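Long-range contacts in probable fatty acyl-CoA transferase Rv3272 (Mycobacterium tuberculosis, PDB 5YIY), which binds fatty acyl-CoAs of varying chain length, palmitoyl-CoA most tightly, and probably acts in fatty acid metabolism as a family III CoA transferase: residues Asn21-Leu26 against Leu173-Ser178; Leu349-Gly354 against Arg373-Asp378. The protein carries 1 engineered substitution. All blocks are in the same frame, centred on the assembly; numbering follows the deposited sequence. Where two conformers were deposited one is given.

Contact 1: Asn21-Leu26 against Leu173-Ser178; sequences NVAGPL and LVANAS. Engineered in segment 173-178: Ala175 (natural residue Asp).
Ala23 and Ala175 lie where the first turn of helix 23-33 meets the first turns of helix 173-196, their CA atoms only 4.4 Å apart. The apolar contacts centre on the methyl of Ala175, an engineered residue that replaces the aspartate inferred to be the nucleophile. Val22 CG1 lies 3.8 Å from Ala175 CB, and Ala23 CB stands 4.0 Å from the same methyl. Val22 reaches across because CG1 is anti to its backbone N (chi1 178°), which also carries that branch past the oxygen end of the Asn176 amide, well out of its plane, 3.5 Å from OD1. Leu26 sends CD2 against the backbone of Asn176, 3.3 Å from its carbonyl O.

Ala23 CA makes the one polar approach across, a bent CA-H...O contact, 3.4 Å to Ala175 O. Within helix 173-196, Ser178 OG bonds back to Val174 O at 2.6 Å, which also accepts from Ser178 N on its other face. In one of two conformers modelled for Asn176, the source of both amide contacts, ND2 donates to Leu213 O of the second subunit. Around this buried junction, helices 146-152 and 206-213 pack on Val174, and Asp146 accepts from Ala175 N.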
ATOM      1  N   ASN A  21     -10.527  12.788   5.800  1.00 41.31           N
ATOM      2  CA  ASN A  21     -10.134  11.541   6.460  1.00 41.97           C
ATOM      3  C   ASN A  21      -8.679  11.137   6.220  1.00 36.97           C
ATOM      4  O   ASN A  21      -7.761  11.895   6.531  1.00 38.42           O
ATOM      5  CB  ASN A  21     -11.068  10.402   6.043  1.00 45.24           C
ATOM      6  CG  ASN A  21     -12.529  10.738   6.272  1.00 48.79           C
ATOM      7  OD1 ASN A  21     -12.889  11.328   7.290  1.00 50.38           O
ATOM      8  ND2 ASN A  21     -13.378  10.365   5.322  1.00 49.45           N
ATOM      9  N   VAL A  22      -8.472   9.939   5.681  1.00 34.14           N
ATOM     10  CA  VAL A  22      -7.136   9.349   5.637  1.00 33.87           C
ATOM     11  C   VAL A  22      -6.506   9.274   4.245  1.00 33.47           C
ATOM     12  O   VAL A  22      -5.427   9.823   4.021  1.00 28.94           O
ATOM     13  CB  VAL A  22      -7.151   7.925   6.226  1.00 29.88           C
ATOM     14  CG1 VAL A  22      -5.771   7.294   6.128  1.00 29.41           C
ATOM     15  CG2 VAL A  22      -7.631   7.954   7.669  1.00 29.30           C
ATOM     16  N   ALA A  23      -7.177   8.591   3.320  1.00 33.99           N
ATOM     17  CA  ALA A  23      -6.579   8.239   2.033  1.00 32.27           C
ATOM     18  C   ALA A  23      -6.174   9.459   1.209  1.00 34.91           C
ATOM     19  O   ALA A  23      -5.032   9.562   0.757  1.00 30.68           O
ATOM     20  CB  ALA A  23      -7.537   7.366   1.236  1.00 24.76           C
ATOM     21  N   GLY A  24      -7.110  10.379   1.017  1.00 35.84           N
ATOM     22  CA  GLY A  24      -6.844  11.598   0.274  1.00 29.60           C
ATOM     23  C   GLY A  24      -5.816  12.532   0.895  1.00 30.32           C
ATOM     24  O   GLY A  24      -4.877  12.949   0.215  1.00 32.04           O
ATOM     25  N   PRO A  25      -5.985  12.877   2.185  1.00 29.20           N
ATOM     26  CA  PRO A  25      -5.020  13.748   2.865  1.00 29.72           C
ATOM     27  C   PRO A  25      -3.605  13.176   2.933  1.00 27.43           C
ATOM     28  O   PRO A  25      -2.646  13.949   2.921  1.00 26.94           O
ATOM     29  CB  PRO A  25      -5.614  13.884   4.269  1.00 30.64           C
ATOM     30  CG  PRO A  25      -7.072  13.753   4.050  1.00 29.08           C
ATOM     31  CD  PRO A  25      -7.198  12.686   3.000  1.00 26.01           C
ATOM     32  N   LEU A  26      -3.476  11.855   3.014  1.00 23.14           N
ATOM     33  CA  LEU A  26      -2.158  11.227   3.048  1.00 24.71           C
ATOM     34  C   LEU A  26      -1.393  11.503   1.758  1.00 23.89           C
ATOM     35  O   LEU A  26      -0.186  11.745   1.780  1.00 24.22           O
ATOM     36  CB  LEU A  26      -2.273   9.719   3.277  1.00 23.62           C
ATOM     37  CG  LEU A  26      -0.956   8.946   3.164  1.00 27.21           C
ATOM     38  CD1 LEU A  26       0.035   9.406   4.221  1.00 24.27           C
ATOM     39  CD2 LEU A  26      -1.193   7.453   3.269  1.00 24.49           C
ATOM     40  N   LEU A 173      -5.256  -0.309   6.115  1.00 34.40           N
ATOM     41  CA  LEU A 173      -4.333  -0.749   5.073  1.00 33.30           C
ATOM     42  C   LEU A 173      -4.719  -0.201   3.698  1.00 27.80           C
ATOM     43  O   LEU A 173      -3.859   0.257   2.948  1.00 30.16           O
ATOM     44  CB  LEU A 173      -4.251  -2.284   5.032  1.00 37.29           C
ATOM     45  CG  LEU A 173      -5.427  -3.150   4.563  1.00 40.11           C
ATOM     46  CD1 LEU A 173      -4.954  -4.572   4.312  1.00 40.49           C
ATOM     47  CD2 LEU A 173      -6.578  -3.145   5.559  1.00 43.37           C
ATOM     48  N   VAL A 174      -6.007  -0.245   3.373  1.00 26.02           N
ATOM     49  CA  VAL A 174      -6.481   0.183   2.061  1.00 28.61           C
ATOM     50  C   VAL A 174      -6.351   1.693   1.880  1.00 29.29           C
ATOM     51  O   VAL A 174      -5.908   2.164   0.834  1.00 31.74           O
ATOM     52  CB  VAL A 174      -7.950  -0.229   1.832  1.00 25.89           C
ATOM     53  CG1 VAL A 174      -8.463   0.312   0.505  1.00 18.59           C
ATOM     54  CG2 VAL A 174      -8.084  -1.740   1.884  1.00 24.56           C
ATOM     55  N   ALA A 175      -6.728   2.445   2.909  1.00 25.94           N
ATOM     56  CA  ALA A 175      -6.686   3.901   2.848  1.00 26.73           C
ATOM     57  C   ALA A 175      -5.253   4.409   2.719  1.00 29.02           C
ATOM     58  O   ALA A 175      -4.971   5.301   1.918  1.00 26.28           O
ATOM     59  CB  ALA A 175      -7.349   4.502   4.077  1.00 19.28           C
ATOM     60  N   ASN A 176      -4.352   3.840   3.513  0.65 28.51           N
ATOM     61  CA  ASN A 176      -2.951   4.241   3.483  0.65 28.32           C
ATOM     62  C   ASN A 176      -2.269   3.856   2.174  0.65 27.46           C
ATOM     63  O   ASN A 176      -1.457   4.616   1.642  0.65 29.55           O
ATOM     64  CB  ASN A 176      -2.200   3.631   4.667  0.65 25.49           C
ATOM     65  CG  ASN A 176      -2.515   4.330   5.978  0.65 25.06           C
ATOM     66  OD1 ASN A 176      -2.793   5.529   6.003  0.65 24.44           O
ATOM     67  ND2 ASN A 176      -2.474   3.582   7.073  0.65 19.44           N
ATOM     68  N   ALA A 177      -2.598   2.677   1.656  1.00 26.52           N
ATOM     69  CA  ALA A 177      -2.040   2.224   0.387  1.00 24.45           C
ATOM     70  C   ALA A 177      -2.570   3.064  -0.769  1.00 23.80           C
ATOM     71  O   ALA A 177      -1.828   3.405  -1.690  1.00 22.83           O
ATOM     72  CB  ALA A 177      -2.351   0.752   0.160  1.00 21.66           C
ATOM     73  N   SER A 178      -3.856   3.400  -0.711  1.00 19.96           N
ATOM     74  CA  SER A 178      -4.491   4.211  -1.746  1.00 21.44           C
ATOM     75  C   SER A 178      -3.894   5.613  -1.800  1.00 22.31           C
ATOM     76  O   SER A 178      -3.789   6.212  -2.870  1.00 25.24           O
ATOM     77  CB  SER A 178      -6.000   4.296  -1.511  1.00 22.56           C
ATOM     78  OG  SER A 178      -6.599   3.015  -1.576  1.00 24.99           O
TER

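Contact 2: Leu349-Gly354 against Arg373-Asp378; sequences LTLEVG and RAVVTD
Leu351-Gly354 and Val375-Asp378 run side by side in nearly the same direction, 13° apart end to end, with Val353 and Thr377 nearest at 5.3 Å between CA atoms and no backbone hydrogen bonds joining them. The contact rests on van der Waals packing of side chains on one another and on backbone carbonyls. Leu351 and Val375 meet tip to tip, the CD2 methyl of Leu351 lying 3.4 Å from CG2 of Val375 and 3.9 Å from its CG1. With CG placed between the backbone N and the carbonyl carbon (chi1 52°), Leu351 directs this branch chiefly at CG2 of the valine. Val353 lays CG1 against two successive carbonyls, 3.8 Å from Thr377 O and 3.9 Å from Asp378 O. CG2 of Thr377 lies loosely near Glu352 O, at 4.1 Å. Glu352 and Val376 point their CB atoms away from the partner segment. Arg71 packs on both Leu351 and Val353 and makes a weak hydrogen bond to Val376 O, while Val376 rests on Val32 and Asp33 of helix 23-33. After an inverse gamma turn centred on Ala374, residues 375-378, without regular structure, pack on strand 350-353, which forms a two-stranded antiparallel hairpin with strand 358-363.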
ATOM      1  N   LEU A 349      11.937   6.681  12.114  1.00 29.93           N
ATOM      2  CA  LEU A 349      10.560   6.623  11.779  1.00 31.45           C
ATOM      3  C   LEU A 349       9.698   7.729  12.316  1.00 36.88           C
ATOM      4  O   LEU A 349       8.716   8.051  11.735  1.00 38.79           O
ATOM      5  CB  LEU A 349      10.011   5.261  12.115  1.00 28.52           C
ATOM      6  CG  LEU A 349      10.523   4.271  11.088  1.00 30.13           C
ATOM      7  CD1 LEU A 349      10.129   2.873  11.475  1.00 31.51           C
ATOM      8  CD2 LEU A 349      10.042   4.606   9.697  1.00 28.64           C
ATOM      9  N   THR A 350      10.044   8.269  13.467  1.00 37.09           N
ATOM     10  CA  THR A 350       9.272   9.320  14.077  1.00 36.35           C
ATOM     11  C   THR A 350       9.778  10.739  13.915  1.00 40.17           C
ATOM     12  O   THR A 350      10.920  10.979  13.628  1.00 40.95           O
ATOM     13  CB  THR A 350       9.123   9.050  15.553  1.00 36.37           C
ATOM     14  OG1 THR A 350      10.394   9.143  16.169  1.00 38.34           O
ATOM     15  CG2 THR A 350       8.657   7.705  15.726  1.00 34.13           C
ATOM     16  N   LEU A 351       8.858  11.670  14.040  1.00 41.52           N
ATOM     17  CA  LEU A 351       9.154  13.075  14.003  1.00 45.45           C
ATOM     18  C   LEU A 351       8.222  13.751  14.970  1.00 45.35           C
ATOM     19  O   LEU A 351       7.123  13.308  15.178  1.00 41.74           O
ATOM     20  CB  LEU A 351       9.049  13.645  12.606  1.00 50.38           C
ATOM     21  CG  LEU A 351       7.806  13.426  11.779  1.00 53.51           C
ATOM     22  CD1 LEU A 351       6.702  14.236  12.404  1.00 56.64           C
ATOM     23  CD2 LEU A 351       8.052  13.891  10.361  1.00 53.34           C
ATOM     24  N   GLU A 352       8.662  14.850  15.546  1.00 47.64           N
ATOM     25  CA  GLU A 352       7.862  15.538  16.518  1.00 52.29           C
ATOM     26  C   GLU A 352       7.261  16.763  15.927  1.00 51.35           C
ATOM     27  O   GLU A 352       7.922  17.489  15.260  1.00 55.15           O
ATOM     28  CB  GLU A 352       8.704  15.864  17.723  1.00 61.08           C
ATOM     29  CG  GLU A 352       8.527  14.860  18.837  1.00 69.42           C
ATOM     30  CD  GLU A 352       9.673  13.890  18.931  1.00 75.40           C
ATOM     31  OE1 GLU A 352      10.677  14.236  19.567  1.00 79.46           O
ATOM     32  OE2 GLU A 352       9.577  12.783  18.381  1.00 75.55           O
ATOM     33  N   VAL A 353       5.980  16.962  16.152  1.00 51.92           N
ATOM     34  CA  VAL A 353       5.281  18.088  15.589  1.00 45.63           C
ATOM     35  C   VAL A 353       4.900  19.096  16.640  1.00 48.16           C
ATOM     36  O   VAL A 353       4.175  18.793  17.558  1.00 48.79           O
ATOM     37  CB  VAL A 353       4.034  17.587  14.883  1.00 46.67           C
ATOM     38  CG1 VAL A 353       3.270  18.705  14.251  1.00 45.77           C
ATOM     39  CG2 VAL A 353       4.433  16.589  13.845  1.00 42.28           C
ATOM     40  N   GLY A 354       5.378  20.315  16.456  1.00 55.54           N
ATOM     41  CA  GLY A 354       5.128  21.387  17.389  1.00 57.87           C
ATOM     42  C   GLY A 354       6.365  22.005  18.012  1.00 63.84           C
ATOM     43  O   GLY A 354       7.475  21.701  17.645  1.00 66.26           O
ATOM     44  N   ARG A 373      15.213  16.022   2.398  1.00 38.40           N
ATOM     45  CA  ARG A 373      14.586  15.393   3.559  1.00 40.77           C
ATOM     46  C   ARG A 373      13.075  15.421   3.358  1.00 38.20           C
ATOM     47  O   ARG A 373      12.458  16.489   3.429  1.00 35.93           O
ATOM     48  CB  ARG A 373      14.989  16.138   4.829  1.00 48.13           C
ATOM     49  CG  ARG A 373      14.823  15.417   6.141  1.00 56.49           C
ATOM     50  CD  ARG A 373      15.473  16.280   7.206  1.00 65.48           C
ATOM     51  NE  ARG A 373      15.303  15.749   8.548  1.00 73.55           N
ATOM     52  CZ  ARG A 373      16.081  14.812   9.074  1.00 80.82           C
ATOM     53  NH1 ARG A 373      17.075  14.298   8.357  1.00 82.56           N
ATOM     54  NH2 ARG A 373      15.862  14.388  10.310  1.00 83.16           N
ATOM     55  N   ALA A 374      12.478  14.254   3.099  1.00 36.66           N
ATOM     56  CA  ALA A 374      11.049  14.160   2.794  1.00 36.47           C
ATOM     57  C   ALA A 374      10.250  14.157   4.096  1.00 40.69           C
ATOM     58  O   ALA A 374       9.550  13.209   4.450  1.00 39.06           O
ATOM     59  CB  ALA A 374      10.750  12.925   1.952  1.00 34.83           C
ATOM     60  N   VAL A 375      10.362  15.274   4.804  1.00 42.39           N
ATOM     61  CA  VAL A 375       9.743  15.443   6.111  1.00 41.98           C
ATOM     62  C   VAL A 375       9.407  16.914   6.297  1.00 47.69           C
ATOM     63  O   VAL A 375      10.157  17.798   5.868  1.00 51.24           O
ATOM     64  CB  VAL A 375      10.669  14.929   7.239  1.00 39.81           C
ATOM     65  CG1 VAL A 375      10.741  15.928   8.394  1.00 39.73           C
ATOM     66  CG2 VAL A 375      10.196  13.570   7.735  1.00 41.13           C
ATOM     67  N   VAL A 376       8.259  17.170   6.922  1.00 46.87           N
ATOM     68  CA  VAL A 376       7.860  18.503   7.346  1.00 46.02           C
ATOM     69  C   VAL A 376       7.460  18.422   8.810  1.00 47.05           C
ATOM     70  O   VAL A 376       6.620  17.595   9.182  1.00 48.89           O
ATOM     71  CB  VAL A 376       6.700  19.051   6.496  1.00 44.83           C
ATOM     72  CG1 VAL A 376       5.997  20.181   7.227  1.00 46.24           C
ATOM     73  CG2 VAL A 376       7.208  19.516   5.144  1.00 44.52           C
ATOM     74  N   THR A 377       8.052  19.280   9.638  1.00 46.89           N
ATOM     75  CA  THR A 377       7.762  19.299  11.066  1.00 48.66           C
ATOM     76  C   THR A 377       6.679  20.299  11.452  1.00 48.51           C
ATOM     77  O   THR A 377       6.280  20.327  12.621  1.00 48.53           O
ATOM     78  CB  THR A 377       9.037  19.608  11.861  1.00 48.92           C
ATOM     79  OG1 THR A 377       9.693  20.749  11.292  1.00 49.78           O
ATOM     80  CG2 THR A 377       9.989  18.418  11.835  1.00 44.45           C
ATOM     81  N   ASP A 378       6.208  21.116  10.515  1.00 47.97           N
ATOM     82  CA  ASP A 378       5.185  22.101  10.830  1.00 49.56           C
ATOM     83  C   ASP A 378       3.901  21.400  11.270  1.00 46.72           C
ATOM     84  O   ASP A 378       3.574  20.323  10.759  1.00 48.74           O
ATOM     85  CB  ASP A 378       4.900  22.991   9.619  1.00 54.52           C
ATOM     86  CG  ASP A 378       6.101  23.811   9.205  1.00 59.68           C
ATOM     87  OD1 ASP A 378       6.915  23.309   8.403  1.00 61.64           O
ATOM     88  OD2 ASP A 378       6.231  24.959   9.683  1.00 62.59           O
TER

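Contact 1 closes before contact 2 opens along the chain, and their centres lie 19 Å apart, with about 10 Å between nearest atoms. Contact 1 is buried, its centre about 6 Å from that of the chain, and contains the position inferred to carry the nucleophile; contact 2 is partly buried, its centre about 18 Å away from the chain centre and away from the active site. Helix 23-33 bridges the gap: its first turn belongs to contact 1, whereas Val32 and Asp33 near its far end touch Val376 of contact 2. Both sets of segments reach the second subunit: Asn176 and neighbouring Leu173 at contact 1, Leu349 and Thr350 just before the touching part of contact 2.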